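Local coordinates for protein VIN1 (Oscarella pearsei, PDB 6BFI) that binds actin filaments and may play a role in cell-cell adhesion as a sponge member of the vinculin/alpha-catenin family, at residues A[67-81]-A[118-132]. Sequence-based numbering, arbitrary orientation.
Sequences DEDFKAELPPSMQEV and GMSDLLMCADRSEVR
The guanidinium of Arg132 is sandwiched: Asp69 CB lies over one face, 3.4 Å from NH2, while the opposite face rests on its own helix, over Ser129 CA and Arg128 O. At its edge, in plane, sits Asp67 OD2, which takes a weak hydrogen bond from Arg132 NH2 (3.3 Å) within a salt bridge. The same oxygen is gripped more firmly by Ser129 OG, which donates to its syn side at 2.7 Å; Ser129 can do so because OG stands anti to its backbone N (chi1 -178°). A short acid suits this place, where one oxygen takes both donors from the facing helix, though it makes no capping bond. An asparagine in place of Asp67 would probably leave Arg132 without this in-plane counter-charge, dependent on the long bridge to Asp69, whose oxygen lies well out of the guanidinium plane. Arg128 is met differently: Glu73 OE1 stands over one face, 3.1 Å from NH2, an attraction of charges with no N-H aimed at the oxygen, while Met124 O lies at the edge.

Beside these charged pairs the Phe70 ring leans obliquely on the backbone of Cys125 and Ala126, its CE1 3.6 Å from Ala126 CA. Cys125 is a small knob among Phe70, Glu73, Leu74 and Ser77, and Leu122 a larger one among Leu74, Ser77, Met78 and Val81. Ser77 lines both holes; its OG donates a hydrogen bond to Leu74 O (2.8 Å), satisfying the hydroxyl beside apolar Leu122. At Gly118 the backbones come closest, CA to CA 4.5 Å from Val81; a beta carbon on Gly118 would clash with Val81 CB.

The segment axes run nearly antiparallel (159°) and approach to 8.8 Å, pairing consecutive helices 68-97 and 102-145 in a vinculin-family helical bundle. Helix 41-59 packs against Met78, Val81, Met119 and Leu122, and helix 8-32 against Met119, Ser120 and Leu123.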
ATOM      1  N   ASP A  67       3.085 -22.109  32.875  1.00121.05           N
ATOM      2  CA  ASP A  67       4.411 -21.649  32.482  1.00124.16           C
ATOM      3  C   ASP A  67       4.981 -20.803  33.611  1.00127.13           C
ATOM      4  O   ASP A  67       4.337 -19.852  34.067  1.00119.75           O
ATOM      5  CB  ASP A  67       4.369 -20.857  31.170  1.00116.26           C
ATOM      6  CG  ASP A  67       3.365 -19.724  31.200  1.00104.00           C
ATOM      7  OD1 ASP A  67       2.358 -19.843  31.929  1.00104.49           O
ATOM      8  OD2 ASP A  67       3.583 -18.720  30.489  1.00 96.43           O
ATOM      9  N   GLU A  68       6.185 -21.158  34.066  1.00142.19           N
ATOM     10  CA  GLU A  68       6.764 -20.512  35.238  1.00146.35           C
ATOM     11  C   GLU A  68       7.276 -19.109  34.945  1.00139.23           C
ATOM     12  O   GLU A  68       7.497 -18.338  35.884  1.00137.71           O
ATOM     13  CB  GLU A  68       7.896 -21.370  35.804  1.00155.06           C
ATOM     14  CG  GLU A  68       7.443 -22.722  36.331  1.00163.09           C
ATOM     15  CD  GLU A  68       6.647 -22.614  37.616  1.00166.80           C
ATOM     16  OE1 GLU A  68       6.758 -21.578  38.304  1.00165.54           O
ATOM     17  OE2 GLU A  68       5.908 -23.569  37.941  1.00170.31           O
ATOM     18  N   ASP A  69       7.475 -18.760  33.672  1.00124.63           N
ATOM     19  CA  ASP A  69       7.915 -17.410  33.340  1.00115.20           C
ATOM     20  C   ASP A  69       6.848 -16.382  33.695  1.00106.04           C
ATOM     21  O   ASP A  69       7.155 -15.327  34.264  1.00105.26           O
ATOM     22  CB  ASP A  69       8.272 -17.330  31.857  1.00114.50           C
ATOM     23  CG  ASP A  69       9.224 -18.430  31.429  1.00114.60           C
ATOM     24  OD1 ASP A  69      10.183 -18.712  32.179  1.00114.18           O
ATOM     25  OD2 ASP A  69       9.009 -19.019  30.348  1.00114.40           O
ATOM     26  N   PHE A  70       5.590 -16.679  33.369  1.00 99.83           N
ATOM     27  CA  PHE A  70       4.485 -15.795  33.729  1.00 93.94           C
ATOM     28  C   PHE A  70       4.356 -15.672  35.244  1.00 93.46           C
ATOM     29  O   PHE A  70       4.291 -14.561  35.790  1.00 83.55           O
ATOM     30  CB  PHE A  70       3.198 -16.333  33.099  1.00 85.42           C
ATOM     31  CG  PHE A  70       1.968 -15.546  33.439  1.00 82.89           C
ATOM     32  CD1 PHE A  70       1.826 -14.236  33.017  1.00 79.22           C
ATOM     33  CD2 PHE A  70       0.936 -16.133  34.152  1.00 88.52           C
ATOM     34  CE1 PHE A  70       0.686 -13.518  33.321  1.00 77.17           C
ATOM     35  CE2 PHE A  70      -0.206 -15.419  34.457  1.00 87.38           C
ATOM     36  CZ  PHE A  70      -0.331 -14.110  34.039  1.00 78.80           C
ATOM     37  N   LYS A  71       4.344 -16.813  35.942  1.00 95.17           N
ATOM     38  CA  LYS A  71       4.221 -16.804  37.396  1.00 90.86           C
ATOM     39  C   LYS A  71       5.389 -16.091  38.062  1.00 90.96           C
ATOM     40  O   LYS A  71       5.244 -15.571  39.174  1.00 90.24           O
ATOM     41  CB  LYS A  71       4.113 -18.236  37.919  1.00 96.65           C
ATOM     42  CG  LYS A  71       2.955 -19.025  37.339  1.00 97.00           C
ATOM     43  CD  LYS A  71       3.070 -20.495  37.692  1.00101.31           C
ATOM     44  CE  LYS A  71       1.920 -21.290  37.104  1.00102.70           C
ATOM     45  NZ  LYS A  71       2.087 -22.753  37.326  1.00111.87           N
ATOM     46  N   ALA A  72       6.550 -16.056  37.405  1.00 93.56           N
ATOM     47  CA  ALA A  72       7.703 -15.361  37.966  1.00 96.96           C
ATOM     48  C   ALA A  72       7.675 -13.866  37.672  1.00 98.52           C
ATOM     49  O   ALA A  72       8.118 -13.069  38.506  1.00 98.64           O
ATOM     50  CB  ALA A  72       8.998 -15.973  37.429  1.00 99.12           C
ATOM     51  N   GLU A  73       7.158 -13.468  36.507  1.00100.86           N
ATOM     52  CA  GLU A  73       7.134 -12.063  36.120  1.00 97.34           C
ATOM     53  C   GLU A  73       5.930 -11.307  36.665  1.00 91.12           C
ATOM     54  O   GLU A  73       5.930 -10.072  36.629  1.00 91.05           O
ATOM     55  CB  GLU A  73       7.160 -11.939  34.593  1.00101.92           C
ATOM     56  CG  GLU A  73       8.435 -12.450  33.942  1.00110.33           C
ATOM     57  CD  GLU A  73       8.312 -12.563  32.435  1.00115.98           C
ATOM     58  OE1 GLU A  73       7.246 -12.193  31.897  1.00116.43           O
ATOM     59  OE2 GLU A  73       9.277 -13.024  31.790  1.00119.90           O
ATOM     60  N   LEU A  74       4.909 -12.009  37.168  1.00 90.41           N
ATOM     61  CA  LEU A  74       3.701 -11.316  37.620  1.00 91.23           C
ATOM     62  C   LEU A  74       3.906 -10.524  38.913  1.00 93.04           C
ATOM     63  O   LEU A  74       3.530  -9.336  38.948  1.00 92.54           O
ATOM     64  CB  LEU A  74       2.554 -12.324  37.742  1.00 92.24           C
ATOM     65  CG  LEU A  74       1.159 -11.820  38.105  1.00 88.42           C
ATOM     66  CD1 LEU A  74       0.631 -10.893  37.026  1.00 82.26           C
ATOM     67  CD2 LEU A  74       0.217 -12.999  38.316  1.00 92.06           C
ATOM     68  N   PRO A  75       4.461 -11.088  39.992  1.00 96.85           N
ATOM     69  CA  PRO A  75       4.478 -10.371  41.287  1.00 94.92           C
ATOM     70  C   PRO A  75       5.180  -9.022  41.223  1.00 92.70           C
ATOM     71  O   PRO A  75       4.645  -8.040  41.763  1.00 93.61           O
ATOM     72  CB  PRO A  75       5.210 -11.347  42.222  1.00 97.68           C
ATOM     73  CG  PRO A  75       4.922 -12.677  41.648  1.00100.09           C
ATOM     74  CD  PRO A  75       4.923 -12.482  40.156  1.00 99.32           C
ATOM     75  N   PRO A  76       6.371  -8.908  40.606  1.00 92.50           N
ATOM     76  CA  PRO A  76       7.023  -7.583  40.591  1.00 91.56           C
ATOM     77  C   PRO A  76       6.177  -6.497  39.949  1.00 87.05           C
ATOM     78  O   PRO A  76       6.095  -5.381  40.481  1.00 89.93           O
ATOM     79  CB  PRO A  76       8.317  -7.839  39.806  1.00 92.61           C
ATOM     80  CG  PRO A  76       8.592  -9.275  40.010  1.00 94.26           C
ATOM     81  CD  PRO A  76       7.245  -9.922  39.983  1.00 94.23           C
ATOM     82  N   SER A  77       5.534  -6.794  38.818  1.00 80.33           N
ATOM     83  CA  SER A  77       4.674  -5.801  38.183  1.00 77.25           C
ATOM     84  C   SER A  77       3.455  -5.493  39.046  1.00 74.17           C
ATOM     85  O   SER A  77       3.031  -4.331  39.137  1.00 69.79           O
ATOM     86  CB  SER A  77       4.254  -6.280  36.793  1.00 75.49           C
ATOM     87  OG  SER A  77       3.644  -7.557  36.851  1.00 77.32           O
ATOM     88  N   MET A  78       2.884  -6.518  39.691  1.00 71.72           N
ATOM     89  CA  MET A  78       1.745  -6.285  40.580  1.00 74.83           C
ATOM     90  C   MET A  78       2.108  -5.314  41.698  1.00 79.32           C
ATOM     91  O   MET A  78       1.440  -4.288  41.894  1.00 80.68           O
ATOM     92  CB  MET A  78       1.247  -7.610  41.161  1.00 80.00           C
ATOM     93  CG  MET A  78       0.538  -8.510  40.164  1.00 81.35           C
ATOM     94  SD  MET A  78      -0.351  -9.872  40.952  1.00 90.83           S
ATOM     95  CE  MET A  78       0.967 -10.694  41.838  1.00 90.21           C
ATOM     96  N   GLN A  79       3.173  -5.624  42.445  1.00 84.04           N
ATOM     97  CA  GLN A  79       3.603  -4.752  43.533  1.00 85.73           C
ATOM     98  C   GLN A  79       3.971  -3.364  43.023  1.00 84.83           C
ATOM     99  O   GLN A  79       3.724  -2.364  43.709  1.00 79.39           O
ATOM    100  CB  GLN A  79       4.784  -5.388  44.267  1.00 89.50           C
ATOM    101  CG  GLN A  79       5.128  -4.749  45.602  1.00 93.88           C
ATOM    102  CD  GLN A  79       6.195  -5.526  46.352  1.00102.20           C
ATOM    103  OE1 GLN A  79       7.042  -6.183  45.746  1.00103.78           O
ATOM    104  NE2 GLN A  79       6.153  -5.464  47.680  1.00106.26           N
ATOM    105  N   GLU A  80       4.548  -3.284  41.823  1.00 88.14           N
ATOM    106  CA  GLU A  80       4.887  -1.988  41.243  1.00 89.05           C
ATOM    107  C   GLU A  80       3.643  -1.124  41.066  1.00 80.27           C
ATOM    108  O   GLU A  80       3.549  -0.017  41.617  1.00 80.67           O
ATOM    109  CB  GLU A  80       5.600  -2.195  39.904  1.00 98.54           C
ATOM    110  CG  GLU A  80       6.160  -0.925  39.284  1.00104.67           C
ATOM    111  CD  GLU A  80       7.459  -0.485  39.929  1.00113.24           C
ATOM    112  OE1 GLU A  80       8.066  -1.295  40.663  1.00119.17           O
ATOM    113  OE2 GLU A  80       7.874   0.671  39.700  1.00114.96           O
ATOM    114  N   VAL A  81       2.665  -1.625  40.305  1.00 74.37           N
ATOM    115  CA  VAL A  81       1.498  -0.804  39.988  1.00 67.25           C
ATOM    116  C   VAL A  81       0.688  -0.502  41.247  1.00 65.08           C
ATOM    117  O   VAL A  81       0.146   0.603  41.401  1.00 59.92           O
ATOM    118  CB  VAL A  81       0.649  -1.481  38.893  1.00 63.25           C
ATOM    119  CG1 VAL A  81       0.101  -2.814  39.370  1.00 66.59           C
ATOM    120  CG2 VAL A  81      -0.474  -0.563  38.438  1.00 57.73           C
ATOM    121  N   GLY A 118       2.684   0.726  34.839  1.00 64.53           N
ATOM    122  CA  GLY A 118       2.485  -0.490  35.612  1.00 63.77           C
ATOM    123  C   GLY A 118       1.347  -1.344  35.090  1.00 61.83           C
ATOM    124  O   GLY A 118       1.477  -2.568  34.990  1.00 61.55           O
ATOM    125  N   MET A 119       0.211  -0.721  34.765  1.00 60.78           N
ATOM    126  CA  MET A 119      -0.869  -1.466  34.124  1.00 64.57           C
ATOM    127  C   MET A 119      -0.405  -2.061  32.802  1.00 63.38           C
ATOM    128  O   MET A 119      -0.704  -3.227  32.495  1.00 65.17           O
ATOM    129  CB  MET A 119      -2.084  -0.564  33.908  1.00 67.56           C
ATOM    130  CG  MET A 119      -2.936  -0.357  35.153  1.00 76.35           C
ATOM    131  SD  MET A 119      -4.281   0.818  34.892  1.00 80.02           S
ATOM    132  CE  MET A 119      -5.694  -0.154  35.409  1.00 87.12           C
ATOM    133  N   SER A 120       0.345  -1.280  32.018  1.00 58.90           N
ATOM    134  CA  SER A 120       0.876  -1.791  30.758  1.00 62.88           C
ATOM    135  C   SER A 120       1.686  -3.064  30.973  1.00 65.88           C
ATOM    136  O   SER A 120       1.478  -4.066  30.283  1.00 66.90           O
ATOM    137  CB  SER A 120       1.731  -0.729  30.071  1.00 63.47           C
ATOM    138  OG  SER A 120       2.387  -1.283  28.943  1.00 54.76           O
ATOM    139  N   ASP A 121       2.620  -3.043  31.928  1.00 67.56           N
ATOM    140  CA  ASP A 121       3.437  -4.228  32.177  1.00 73.75           C
ATOM    141  C   ASP A 121       2.590  -5.385  32.691  1.00 72.14           C
ATOM    142  O   ASP A 121       2.809  -6.544  32.308  1.00 75.86           O
ATOM    143  CB  ASP A 121       4.555  -3.898  33.165  1.00 79.68           C
ATOM    144  CG  ASP A 121       5.496  -2.832  32.645  1.00 80.29           C
ATOM    145  OD1 ASP A 121       5.625  -2.700  31.410  1.00 82.85           O
ATOM    146  OD2 ASP A 121       6.112  -2.127  33.473  1.00 85.70           O
ATOM    147  N   LEU A 122       1.616  -5.086  33.557  1.00 67.38           N
ATOM    148  CA  LEU A 122       0.739  -6.121  34.097  1.00 66.63           C
ATOM    149  C   LEU A 122       0.037  -6.883  32.981  1.00 66.80           C
ATOM    150  O   LEU A 122      -0.001  -8.120  32.988  1.00 68.60           O
ATOM    151  CB  LEU A 122      -0.284  -5.499  35.045  1.00 66.17           C
ATOM    152  CG  LEU A 122      -0.157  -5.884  36.518  1.00 68.98           C
ATOM    153  CD1 LEU A 122      -1.368  -5.402  37.299  1.00 72.15           C
ATOM    154  CD2 LEU A 122       0.008  -7.384  36.653  1.00 68.28           C
ATOM    155  N   LEU A 123      -0.529  -6.163  32.013  1.00 61.88           N
ATOM    156  CA  LEU A 123      -1.130  -6.847  30.873  1.00 66.48           C
ATOM    157  C   LEU A 123      -0.078  -7.441  29.940  1.00 66.46           C
ATOM    158  O   LEU A 123      -0.369  -8.414  29.230  1.00 69.24           O
ATOM    159  CB  LEU A 123      -2.041  -5.885  30.110  1.00 65.63           C
ATOM    160  CG  LEU A 123      -3.236  -5.348  30.907  1.00 61.75           C
ATOM    161  CD1 LEU A 123      -3.871  -4.152  30.211  1.00 58.32           C
ATOM    162  CD2 LEU A 123      -4.266  -6.447  31.126  1.00 60.73           C
ATOM    163  N   MET A 124       1.144  -6.904  29.959  1.00 65.25           N
ATOM    164  CA  MET A 124       2.162  -7.304  28.994  1.00 63.32           C
ATOM    165  C   MET A 124       2.831  -8.625  29.348  1.00 67.08           C
ATOM    166  O   MET A 124       3.289  -9.330  28.444  1.00 69.16           O
ATOM    167  CB  MET A 124       3.224  -6.213  28.854  1.00 65.47           C
ATOM    168  CG  MET A 124       3.008  -5.305  27.661  1.00 67.37           C
ATOM    169  SD  MET A 124       2.749  -6.226  26.131  1.00 76.06           S
ATOM    170  CE  MET A 124       4.298  -7.112  25.987  1.00 78.90           C
ATOM    171  N   CYS A 125       2.929  -8.982  30.631  1.00 67.19           N
ATOM    172  CA  CYS A 125       3.461 -10.309  30.936  1.00 77.77           C
ATOM    173  C   CYS A 125       2.489 -11.399  30.487  1.00 79.94           C
ATOM    174  O   CYS A 125       2.909 -12.450  29.983  1.00 74.17           O
ATOM    175  CB  CYS A 125       3.795 -10.434  32.424  1.00 83.65           C
ATOM    176  SG  CYS A 125       2.488  -9.991  33.583  1.00 90.94           S
ATOM    177  N   ALA A 126       1.185 -11.148  30.630  1.00 78.23           N
ATOM    178  CA  ALA A 126       0.187 -12.068  30.092  1.00 74.54           C
ATOM    179  C   ALA A 126       0.269 -12.137  28.570  1.00 74.40           C
ATOM    180  O   ALA A 126       0.267 -13.229  27.985  1.00 75.92           O
ATOM    181  CB  ALA A 126      -1.212 -11.638  30.540  1.00 72.22           C
ATOM    182  N   ASP A 127       0.341 -10.975  27.911  1.00 70.94           N
ATOM    183  CA  ASP A 127       0.448 -10.964  26.453  1.00 69.05           C
ATOM    184  C   ASP A 127       1.691 -11.713  25.983  1.00 71.21           C
ATOM    185  O   ASP A 127       1.651 -12.436  24.980  1.00 72.83           O
ATOM    186  CB  ASP A 127       0.462  -9.524  25.936  1.00 66.13           C
ATOM    187  CG  ASP A 127       0.417  -9.448  24.419  1.00 78.96           C
ATOM    188  OD1 ASP A 127      -0.699  -9.409  23.860  1.00 77.41           O
ATOM    189  OD2 ASP A 127       1.495  -9.429  23.784  1.00 66.70           O
ATOM    190  N   ARG A 128       2.806 -11.556  26.703  1.00 74.32           N
ATOM    191  CA  ARG A 128       4.021 -12.286  26.360  1.00 76.74           C
ATOM    192  C   ARG A 128       3.838 -13.784  26.559  1.00 77.24           C
ATOM    193  O   ARG A 128       4.371 -14.585  25.783  1.00 79.55           O
ATOM    194  CB  ARG A 128       5.197 -11.779  27.194  1.00 78.14           C
ATOM    195  CG  ARG A 128       5.821 -10.494  26.681  1.00 83.75           C
ATOM    196  CD  ARG A 128       7.004 -10.089  27.539  1.00 90.50           C
ATOM    197  NE  ARG A 128       6.595  -9.757  28.900  1.00 95.15           N
ATOM    198  CZ  ARG A 128       7.440  -9.512  29.895  1.00 98.73           C
ATOM    199  NH1 ARG A 128       8.749  -9.566  29.683  1.00100.16           N
ATOM    200  NH2 ARG A 128       6.978  -9.216  31.102  1.00 99.69           N
ATOM    201  N   SER A 129       3.094 -14.180  27.595  1.00 77.77           N
ATOM    202  CA  SER A 129       2.781 -15.595  27.776  1.00 81.12           C
ATOM    203  C   SER A 129       2.023 -16.141  26.570  1.00 81.98           C
ATOM    204  O   SER A 129       2.390 -17.184  26.006  1.00 84.92           O
ATOM    205  CB  SER A 129       1.974 -15.787  29.063  1.00 81.47           C
ATOM    206  OG  SER A 129       1.684 -17.154  29.294  1.00 98.79           O
ATOM    207  N   GLU A 130       0.970 -15.433  26.149  1.00 79.65           N
ATOM    208  CA  GLU A 130       0.186 -15.883  25.001  1.00 85.86           C
ATOM    209  C   GLU A 130       1.052 -15.990  23.750  1.00 85.99           C
ATOM    210  O   GLU A 130       1.015 -17.004  23.040  1.00 84.08           O
ATOM    211  CB  GLU A 130      -0.987 -14.932  24.761  1.00 84.91           C
ATOM    212  CG  GLU A 130      -1.863 -14.684  25.980  1.00 87.88           C
ATOM    213  CD  GLU A 130      -2.652 -15.909  26.409  1.00 98.66           C
ATOM    214  OE1 GLU A 130      -2.816 -16.842  25.593  1.00102.42           O
ATOM    215  OE2 GLU A 130      -3.113 -15.937  27.569  1.00104.23           O
ATOM    216  N   VAL A 131       1.847 -14.954  23.471  1.00 66.51           N
ATOM    217  CA  VAL A 131       2.675 -14.968  22.267  1.00 62.95           C
ATOM    218  C   VAL A 131       3.691 -16.103  22.326  1.00 66.82           C
ATOM    219  O   VAL A 131       3.979 -16.748  21.311  1.00 69.53           O
ATOM    220  CB  VAL A 131       3.354 -13.600  22.065  1.00 59.89           C
ATOM    221  CG1 VAL A 131       4.345 -13.660  20.913  1.00 56.72           C
ATOM    222  CG2 VAL A 131       2.307 -12.530  21.803  1.00 56.06           C
ATOM    223  N   ARG A 132       4.237 -16.378  23.514  1.00 72.14           N
ATOM    224  CA  ARG A 132       5.155 -17.508  23.650  1.00 73.71           C
ATOM    225  C   ARG A 132       4.463 -18.825  23.319  1.00 73.95           C
ATOM    226  O   ARG A 132       5.046 -19.691  22.656  1.00 73.10           O
ATOM    227  CB  ARG A 132       5.743 -17.553  25.061  1.00 71.46           C
ATOM    228  CG  ARG A 132       6.861 -16.552  25.310  1.00 72.65           C
ATOM    229  CD  ARG A 132       7.667 -16.928  26.544  1.00 79.54           C
ATOM    230  NE  ARG A 132       6.819 -17.108  27.720  1.00 83.33           N
ATOM    231  CZ  ARG A 132       6.595 -16.167  28.633  1.00 84.08           C
ATOM    232  NH1 ARG A 132       7.157 -14.973  28.511  1.00 82.84           N
ATOM    233  NH2 ARG A 132       5.807 -16.421  29.668  1.00 83.86           N
TER